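Local coordinates for flagellar brake protein YcgR (Klebsiella pneumoniae, PDB 5KEC) that binds the second messenger c-di-GMP and, as the regulator MrkH, probably activates transcription of type 3 fimbriae genes in biofilm formation, at residues L156-A168 and E177-V189. Residues are numbered along the deposited sequence; the frame is centred on the assembly and turned at random.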
ATOM      1  N   LEU B 156      13.750  -8.784  17.817  1.00 17.82           N
ATOM      2  CA  LEU B 156      14.160  -8.304  16.502  1.00 26.66           C
ATOM      3  C   LEU B 156      14.362  -9.376  15.434  1.00 28.15           C
ATOM      4  O   LEU B 156      14.111  -9.134  14.251  1.00 31.51           O
ATOM      5  CB  LEU B 156      15.401  -7.415  16.623  1.00 35.03           C
ATOM      6  CG  LEU B 156      15.117  -6.052  17.253  1.00 34.78           C
ATOM      7  CD1 LEU B 156      16.407  -5.263  17.452  1.00 35.83           C
ATOM      8  CD2 LEU B 156      14.138  -5.275  16.394  1.00 28.27           C
ATOM      9  N   LYS B 157      14.811 -10.559  15.837  1.00 28.09           N
ATOM     10  CA  LYS B 157      15.106 -11.592  14.855  1.00 29.96           C
ATOM     11  C   LYS B 157      13.852 -12.086  14.127  1.00 33.00           C
ATOM     12  O   LYS B 157      13.945 -12.702  13.069  1.00 29.95           O
ATOM     13  CB  LYS B 157      15.859 -12.755  15.493  1.00 31.13           C
ATOM     14  CG  LYS B 157      15.058 -13.564  16.486  1.00 31.26           C
ATOM     15  CD  LYS B 157      15.924 -14.660  17.072  1.00 38.04           C
ATOM     16  CE  LYS B 157      15.145 -15.539  18.032  1.00 49.80           C
ATOM     17  NZ  LYS B 157      15.982 -16.681  18.504  1.00 55.40           N
ATOM     18  N   PHE B 158      12.678 -11.804  14.683  1.00 25.35           N
ATOM     19  CA  PHE B 158      11.428 -12.204  14.038  1.00 22.61           C
ATOM     20  C   PHE B 158      10.797 -11.058  13.266  1.00 27.75           C
ATOM     21  O   PHE B 158       9.691 -11.186  12.733  1.00 25.45           O
ATOM     22  CB  PHE B 158      10.444 -12.742  15.066  1.00 21.92           C
ATOM     23  CG  PHE B 158      10.880 -14.028  15.688  1.00 26.16           C
ATOM     24  CD1 PHE B 158      11.303 -14.070  17.004  1.00 34.02           C
ATOM     25  CD2 PHE B 158      10.894 -15.195  14.945  1.00 23.91           C
ATOM     26  CE1 PHE B 158      11.716 -15.263  17.573  1.00 33.14           C
ATOM     27  CE2 PHE B 158      11.307 -16.382  15.510  1.00 29.75           C
ATOM     28  CZ  PHE B 158      11.719 -16.415  16.824  1.00 25.78           C
ATOM     29  N   LEU B 159      11.514  -9.940  13.208  1.00 28.52           N
ATOM     30  CA  LEU B 159      10.986  -8.718  12.629  1.00 28.41           C
ATOM     31  C   LEU B 159      11.855  -8.202  11.490  1.00 32.63           C
ATOM     32  O   LEU B 159      11.923  -6.999  11.248  1.00 40.48           O
ATOM     33  CB  LEU B 159      10.860  -7.648  13.712  1.00 25.54           C
ATOM     34  CG  LEU B 159      10.039  -8.060  14.932  1.00 28.19           C
ATOM     35  CD1 LEU B 159      10.057  -6.976  15.998  1.00 24.48           C
ATOM     36  CD2 LEU B 159       8.612  -8.386  14.520  1.00 24.12           C
ATOM     37  N   SER B 160      12.521  -9.110  10.787  1.00 35.25           N
ATOM     38  CA  SER B 160      13.338  -8.710   9.648  1.00 35.26           C
ATOM     39  C   SER B 160      12.444  -8.352   8.467  1.00 35.48           C
ATOM     40  O   SER B 160      11.273  -8.722   8.434  1.00 32.82           O
ATOM     41  CB  SER B 160      14.313  -9.823   9.263  1.00 39.22           C
ATOM     42  OG  SER B 160      13.644 -10.908   8.645  1.00 40.81           O
ATOM     43  N   HIS B 161      12.995  -7.639   7.493  1.00 31.41           N
ATOM     44  CA  HIS B 161      12.210  -7.214   6.344  1.00 35.25           C
ATOM     45  C   HIS B 161      11.509  -8.394   5.665  1.00 41.80           C
ATOM     46  O   HIS B 161      12.109  -9.443   5.433  1.00 40.90           O
ATOM     47  CB  HIS B 161      13.083  -6.454   5.346  1.00 32.52           C
ATOM     48  CG  HIS B 161      12.357  -6.044   4.104  1.00 39.74           C
ATOM     49  ND1 HIS B 161      11.545  -4.931   4.051  1.00 44.89           N
ATOM     50  CD2 HIS B 161      12.305  -6.606   2.875  1.00 41.42           C
ATOM     51  CE1 HIS B 161      11.032  -4.821   2.840  1.00 57.79           C
ATOM     52  NE2 HIS B 161      11.476  -5.826   2.105  1.00 57.14           N
ATOM     53  N   ASN B 162      10.227  -8.204   5.361  1.00 33.81           N
ATOM     54  CA  ASN B 162       9.389  -9.243   4.767  1.00 35.99           C
ATOM     55  C   ASN B 162       9.155 -10.447   5.670  1.00 34.87           C
ATOM     56  O   ASN B 162       8.553 -11.435   5.249  1.00 34.79           O
ATOM     57  CB  ASN B 162       9.934  -9.695   3.410  1.00 45.54           C
ATOM     58  CG  ASN B 162       9.439  -8.830   2.273  1.00 51.52           C
ATOM     59  OD1 ASN B 162       8.356  -8.225   2.421  1.00 43.18           O
ATOM     60  ND2 ASN B 162      10.127  -8.754   1.234  1.00 57.93           N
ATOM     61  N   ALA B 163       9.626 -10.375   6.909  1.00 33.24           N
ATOM     62  CA  ALA B 163       9.311 -11.428   7.860  1.00 32.05           C
ATOM     63  C   ALA B 163       7.796 -11.484   8.004  1.00 33.41           C
ATOM     64  O   ALA B 163       7.100 -10.477   7.836  1.00 23.57           O
ATOM     65  CB  ALA B 163       9.971 -11.173   9.204  1.00 28.19           C
ATOM     66  N   LEU B 164       7.288 -12.668   8.303  1.00 28.86           N
ATOM     67  CA  LEU B 164       5.861 -12.868   8.416  1.00 29.43           C
ATOM     68  C   LEU B 164       5.474 -13.117   9.865  1.00 31.52           C
ATOM     69  O   LEU B 164       6.076 -13.948  10.547  1.00 33.08           O
ATOM     70  CB  LEU B 164       5.445 -14.058   7.556  1.00 38.44           C
ATOM     71  CG  LEU B 164       3.971 -14.165   7.179  1.00 46.89           C
ATOM     72  CD1 LEU B 164       3.595 -13.037   6.234  1.00 47.88           C
ATOM     73  CD2 LEU B 164       3.691 -15.512   6.542  1.00 54.58           C
ATOM     74  N   LEU B 165       4.470 -12.389  10.332  1.00 27.65           N
ATOM     75  CA  LEU B 165       3.856 -12.665  11.623  1.00 23.29           C
ATOM     76  C   LEU B 165       2.525 -13.348  11.359  1.00 32.36           C
ATOM     77  O   LEU B 165       1.530 -12.692  11.038  1.00 31.86           O
ATOM     78  CB  LEU B 165       3.631 -11.372  12.406  1.00 24.13           C
ATOM     79  CG  LEU B 165       4.862 -10.538  12.754  1.00 32.31           C
ATOM     80  CD1 LEU B 165       4.458  -9.247  13.468  1.00 27.43           C
ATOM     81  CD2 LEU B 165       5.834 -11.348  13.594  1.00 30.55           C
ATOM     82  N   LYS B 166       2.506 -14.670  11.473  1.00 36.57           N
ATOM     83  CA  LYS B 166       1.300 -15.421  11.167  1.00 24.04           C
ATOM     84  C   LYS B 166       0.383 -15.536  12.372  1.00 25.30           C
ATOM     85  O   LYS B 166       0.842 -15.661  13.505  1.00 22.21           O
ATOM     86  CB  LYS B 166       1.655 -16.812  10.636  1.00 43.87           C
ATOM     87  CG  LYS B 166       2.574 -17.615  11.543  1.00 56.13           C
ATOM     88  CD  LYS B 166       3.034 -18.892  10.845  1.00 66.11           C
ATOM     89  CE  LYS B 166       3.625 -18.576   9.474  1.00 67.07           C
ATOM     90  NZ  LYS B 166       4.153 -19.783   8.775  1.00 72.32           N
ATOM     91  N   ASN B 167      -0.922 -15.509  12.123  1.00 18.68           N
ATOM     92  CA  ASN B 167      -1.888 -15.694  13.192  1.00 30.03           C
ATOM     93  C   ASN B 167      -1.773 -14.596  14.236  1.00 21.61           C
ATOM     94  O   ASN B 167      -1.983 -14.842  15.420  1.00 22.79           O
ATOM     95  CB  ASN B 167      -1.691 -17.052  13.882  1.00 44.72           C
ATOM     96  CG  ASN B 167      -1.671 -18.215  12.904  1.00 45.86           C
ATOM     97  OD1 ASN B 167      -2.562 -18.355  12.070  1.00 35.87           O
ATOM     98  ND2 ASN B 167      -0.646 -19.054  13.004  1.00 46.78           N
ATOM     99  N   ALA B 168      -1.421 -13.392  13.803  1.00 19.11           N
ATOM    100  CA  ALA B 168      -1.397 -12.241  14.700  1.00 27.95           C
ATOM    101  C   ALA B 168      -2.832 -11.795  14.923  1.00 29.28           C
ATOM    102  O   ALA B 168      -3.658 -11.893  14.021  1.00 38.71           O
ATOM    103  CB  ALA B 168      -0.590 -11.111  14.091  1.00 26.00           C
ATOM    104  N   GLU B 177     -12.130  -8.564  17.643  1.00 16.88           N
ATOM    105  CA  GLU B 177     -10.802  -9.054  17.318  1.00 19.79           C
ATOM    106  C   GLU B 177     -10.746  -9.537  15.885  1.00 22.35           C
ATOM    107  O   GLU B 177     -11.746  -9.983  15.320  1.00 21.62           O
ATOM    108  CB  GLU B 177     -10.378 -10.158  18.294  1.00 24.83           C
ATOM    109  CG  GLU B 177     -10.259  -9.661  19.720  1.00 31.92           C
ATOM    110  CD  GLU B 177      -9.629 -10.666  20.656  1.00 50.54           C
ATOM    111  OE1 GLU B 177      -9.856 -11.880  20.477  1.00 62.38           O
ATOM    112  OE2 GLU B 177      -8.905 -10.235  21.577  1.00 56.30           O
ATOM    113  N   ILE B 178      -9.564  -9.429  15.294  1.00 22.88           N
ATOM    114  CA  ILE B 178      -9.347  -9.880  13.934  1.00 22.87           C
ATOM    115  C   ILE B 178      -8.012 -10.602  13.845  1.00 31.01           C
ATOM    116  O   ILE B 178      -6.957 -10.005  14.064  1.00 33.41           O
ATOM    117  CB  ILE B 178      -9.334  -8.705  12.941  1.00 19.26           C
ATOM    118  CG1 ILE B 178     -10.639  -7.915  13.024  1.00 24.49           C
ATOM    119  CG2 ILE B 178      -9.103  -9.214  11.513  1.00 26.17           C
ATOM    120  CD1 ILE B 178     -10.703  -6.743  12.067  1.00 28.75           C
ATOM    121  N   THR B 179      -8.060 -11.886  13.518  1.00 24.19           N
ATOM    122  CA  THR B 179      -6.849 -12.672  13.333  1.00 27.78           C
ATOM    123  C   THR B 179      -6.361 -12.490  11.907  1.00 25.39           C
ATOM    124  O   THR B 179      -7.126 -12.637  10.958  1.00 28.12           O
ATOM    125  CB  THR B 179      -7.095 -14.169  13.626  1.00 29.38           C
ATOM    126  OG1 THR B 179      -7.484 -14.320  14.995  1.00 30.48           O
ATOM    127  CG2 THR B 179      -5.830 -14.987  13.387  1.00 27.01           C
ATOM    128  N   ILE B 180      -5.088 -12.159  11.751  1.00 21.59           N
ATOM    129  CA  ILE B 180      -4.575 -11.815  10.437  1.00 15.67           C
ATOM    130  C   ILE B 180      -3.100 -12.152  10.348  1.00 23.79           C
ATOM    131  O   ILE B 180      -2.450 -12.394  11.364  1.00 30.71           O
ATOM    132  CB  ILE B 180      -4.764 -10.309  10.170  1.00 26.27           C
ATOM    133  CG1 ILE B 180      -4.619  -9.998   8.678  1.00 29.67           C
ATOM    134  CG2 ILE B 180      -3.792  -9.481  11.033  1.00 27.41           C
ATOM    135  CD1 ILE B 180      -4.932  -8.566   8.334  1.00 35.78           C
ATOM    136  N   ASP B 181      -2.571 -12.173   9.129  1.00 27.67           N
ATOM    137  CA  ASP B 181      -1.138 -12.342   8.929  1.00 31.05           C
ATOM    138  C   ASP B 181      -0.503 -11.000   8.583  1.00 32.05           C
ATOM    139  O   ASP B 181      -1.042 -10.231   7.780  1.00 30.59           O
ATOM    140  CB  ASP B 181      -0.868 -13.367   7.833  1.00 33.23           C
ATOM    141  CG  ASP B 181      -1.479 -14.710   8.146  1.00 39.66           C
ATOM    142  OD1 ASP B 181      -1.340 -15.165   9.302  1.00 35.34           O
ATOM    143  OD2 ASP B 181      -2.122 -15.298   7.252  1.00 55.61           O
ATOM    144  N   LEU B 182       0.628 -10.708   9.209  1.00 25.08           N
ATOM    145  CA  LEU B 182       1.305  -9.444   8.966  1.00 33.86           C
ATOM    146  C   LEU B 182       2.645  -9.672   8.284  1.00 22.85           C
ATOM    147  O   LEU B 182       3.377 -10.599   8.623  1.00 30.42           O
ATOM    148  CB  LEU B 182       1.516  -8.682  10.273  1.00 31.83           C
ATOM    149  CG  LEU B 182       0.276  -8.401  11.121  1.00 35.17           C
ATOM    150  CD1 LEU B 182       0.688  -7.860  12.484  1.00 32.08           C
ATOM    151  CD2 LEU B 182      -0.664  -7.445  10.408  1.00 32.23           C
ATOM    152  N   VAL B 183       2.961  -8.813   7.325  1.00 28.00           N
ATOM    153  CA  VAL B 183       4.269  -8.832   6.687  1.00 23.32           C
ATOM    154  C   VAL B 183       5.047  -7.617   7.165  1.00 25.49           C
ATOM    155  O   VAL B 183       4.654  -6.480   6.915  1.00 21.20           O
ATOM    156  CB  VAL B 183       4.150  -8.789   5.156  1.00 31.25           C
ATOM    157  CG1 VAL B 183       5.527  -8.665   4.514  1.00 32.08           C
ATOM    158  CG2 VAL B 183       3.415 -10.030   4.642  1.00 31.55           C
ATOM    159  N   VAL B 184       6.138  -7.863   7.878  1.00 24.79           N
ATOM    160  CA  VAL B 184       6.975  -6.794   8.394  1.00 27.16           C
ATOM    161  C   VAL B 184       7.644  -6.064   7.234  1.00 33.49           C
ATOM    162  O   VAL B 184       8.270  -6.689   6.383  1.00 28.72           O
ATOM    163  CB  VAL B 184       8.040  -7.351   9.358  1.00 30.58           C
ATOM    164  CG1 VAL B 184       8.980  -6.239   9.830  1.00 29.60           C
ATOM    165  CG2 VAL B 184       7.367  -8.033  10.539  1.00 24.07           C
ATOM    166  N   LYS B 185       7.494  -4.745   7.192  1.00 30.97           N
ATOM    167  CA  LYS B 185       8.043  -3.948   6.095  1.00 39.77           C
ATOM    168  C   LYS B 185       9.206  -3.068   6.526  1.00 48.03           C
ATOM    169  O   LYS B 185      10.175  -2.905   5.785  1.00 49.64           O
ATOM    170  CB  LYS B 185       6.961  -3.072   5.458  1.00 31.65           C
ATOM    171  CG  LYS B 185       6.015  -3.826   4.545  1.00 31.10           C
ATOM    172  CD  LYS B 185       6.800  -4.525   3.458  1.00 38.72           C
ATOM    173  CE  LYS B 185       5.919  -5.409   2.600  1.00 48.22           C
ATOM    174  NZ  LYS B 185       6.737  -6.140   1.588  1.00 49.61           N
ATOM    175  N   ASN B 186       9.106  -2.496   7.720  1.00 45.76           N
ATOM    176  CA  ASN B 186      10.093  -1.526   8.171  1.00 42.49           C
ATOM    177  C   ASN B 186      10.144  -1.413   9.689  1.00 35.25           C
ATOM    178  O   ASN B 186       9.111  -1.352  10.348  1.00 35.96           O
ATOM    179  CB  ASN B 186       9.792  -0.158   7.557  1.00 47.12           C
ATOM    180  CG  ASN B 186      11.044   0.588   7.155  1.00 73.60           C
ATOM    181  OD1 ASN B 186      11.609   0.345   6.087  1.00 84.96           O
ATOM    182  ND2 ASN B 186      11.482   1.511   8.004  1.00 80.41           N
ATOM    183  N   VAL B 187      11.349  -1.391  10.242  1.00 31.19           N
ATOM    184  CA  VAL B 187      11.504  -1.185  11.671  1.00 25.99           C
ATOM    185  C   VAL B 187      12.403   0.022  11.927  1.00 33.05           C
ATOM    186  O   VAL B 187      13.523   0.092  11.411  1.00 28.70           O
ATOM    187  CB  VAL B 187      12.101  -2.430  12.367  1.00 29.95           C
ATOM    188  CG1 VAL B 187      12.189  -2.208  13.872  1.00 23.80           C
ATOM    189  CG2 VAL B 187      11.268  -3.677  12.054  1.00 38.74           C
ATOM    190  N   ILE B 188      11.902   0.977  12.707  1.00 23.70           N
ATOM    191  CA  ILE B 188      12.712   2.105  13.156  1.00 28.19           C
ATOM    192  C   ILE B 188      12.663   2.250  14.670  1.00 35.80           C
ATOM    193  O   ILE B 188      11.751   1.739  15.325  1.00 27.28           O
ATOM    194  CB  ILE B 188      12.286   3.445  12.509  1.00 23.87           C
ATOM    195  CG1 ILE B 188      10.893   3.869  12.980  1.00 26.38           C
ATOM    196  CG2 ILE B 188      12.360   3.368  10.993  1.00 22.25           C
ATOM    197  CD1 ILE B 188      10.399   5.174  12.348  1.00 24.64           C
ATOM    198  N   VAL B 189      13.652   2.948  15.217  1.00 31.86           N
ATOM    199  CA  VAL B 189      13.707   3.220  16.644  1.00 28.00           C
ATOM    200  C   VAL B 189      13.528   4.708  16.867  1.00 32.61           C
ATOM    201  O   VAL B 189      14.354   5.512  16.428  1.00 29.67           O
ATOM    202  CB  VAL B 189      15.067   2.830  17.252  1.00 37.94           C
ATOM    203  CG1 VAL B 189      14.952   2.718  18.771  1.00 27.10           C
ATOM    204  CG2 VAL B 189      15.569   1.533  16.644  1.00 47.46           C
TER
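L165 and L182 pair through both backbone bonds. L165 N donates to L182 O at 2.7 Å, and L182 N returns a bond to L165 O at 2.8 Å. Their side chains pack on the same face, where L182 CD1 also reaches A168 CB at 3.8 Å. On the other face L164 CD1 presses tightly on V183 CG2. V184 N donates to A163 O, and V184 CG1 lies against the carbonyl oxygen of L159. Beyond this the type II turn S160-A163 carries two polar side chains to K185. The H161 ring, swung out anti to the backbone N (chi1 177°), brings ND1 within 3.0 Å of K185 O as hydrogen-bond donor, with that oxygen in the ring plane. K185 bends at chi2 (-57°), and its NZ donates a hydrogen bond to N162 OD1 at 2.8 Å, in the carbonyl plane. These strands form an antiparallel beta hairpin in the C-terminal, PilZ-type sheet. A beta bulge between L165 and A168 shifts the register by one. There D181 OD1 takes the N-H of N167 at 2.9 Å, almost straight. A168 and I180 resume the pairing, with I180 N to A168 O at 2.7 Å. R212 NH2, outside the hairpin, hydrogen-bonds N167 OD1. K185 and N186 both face S206 in a classic bulge; N186 and S206 bind c-di-GMP in the liganded protein.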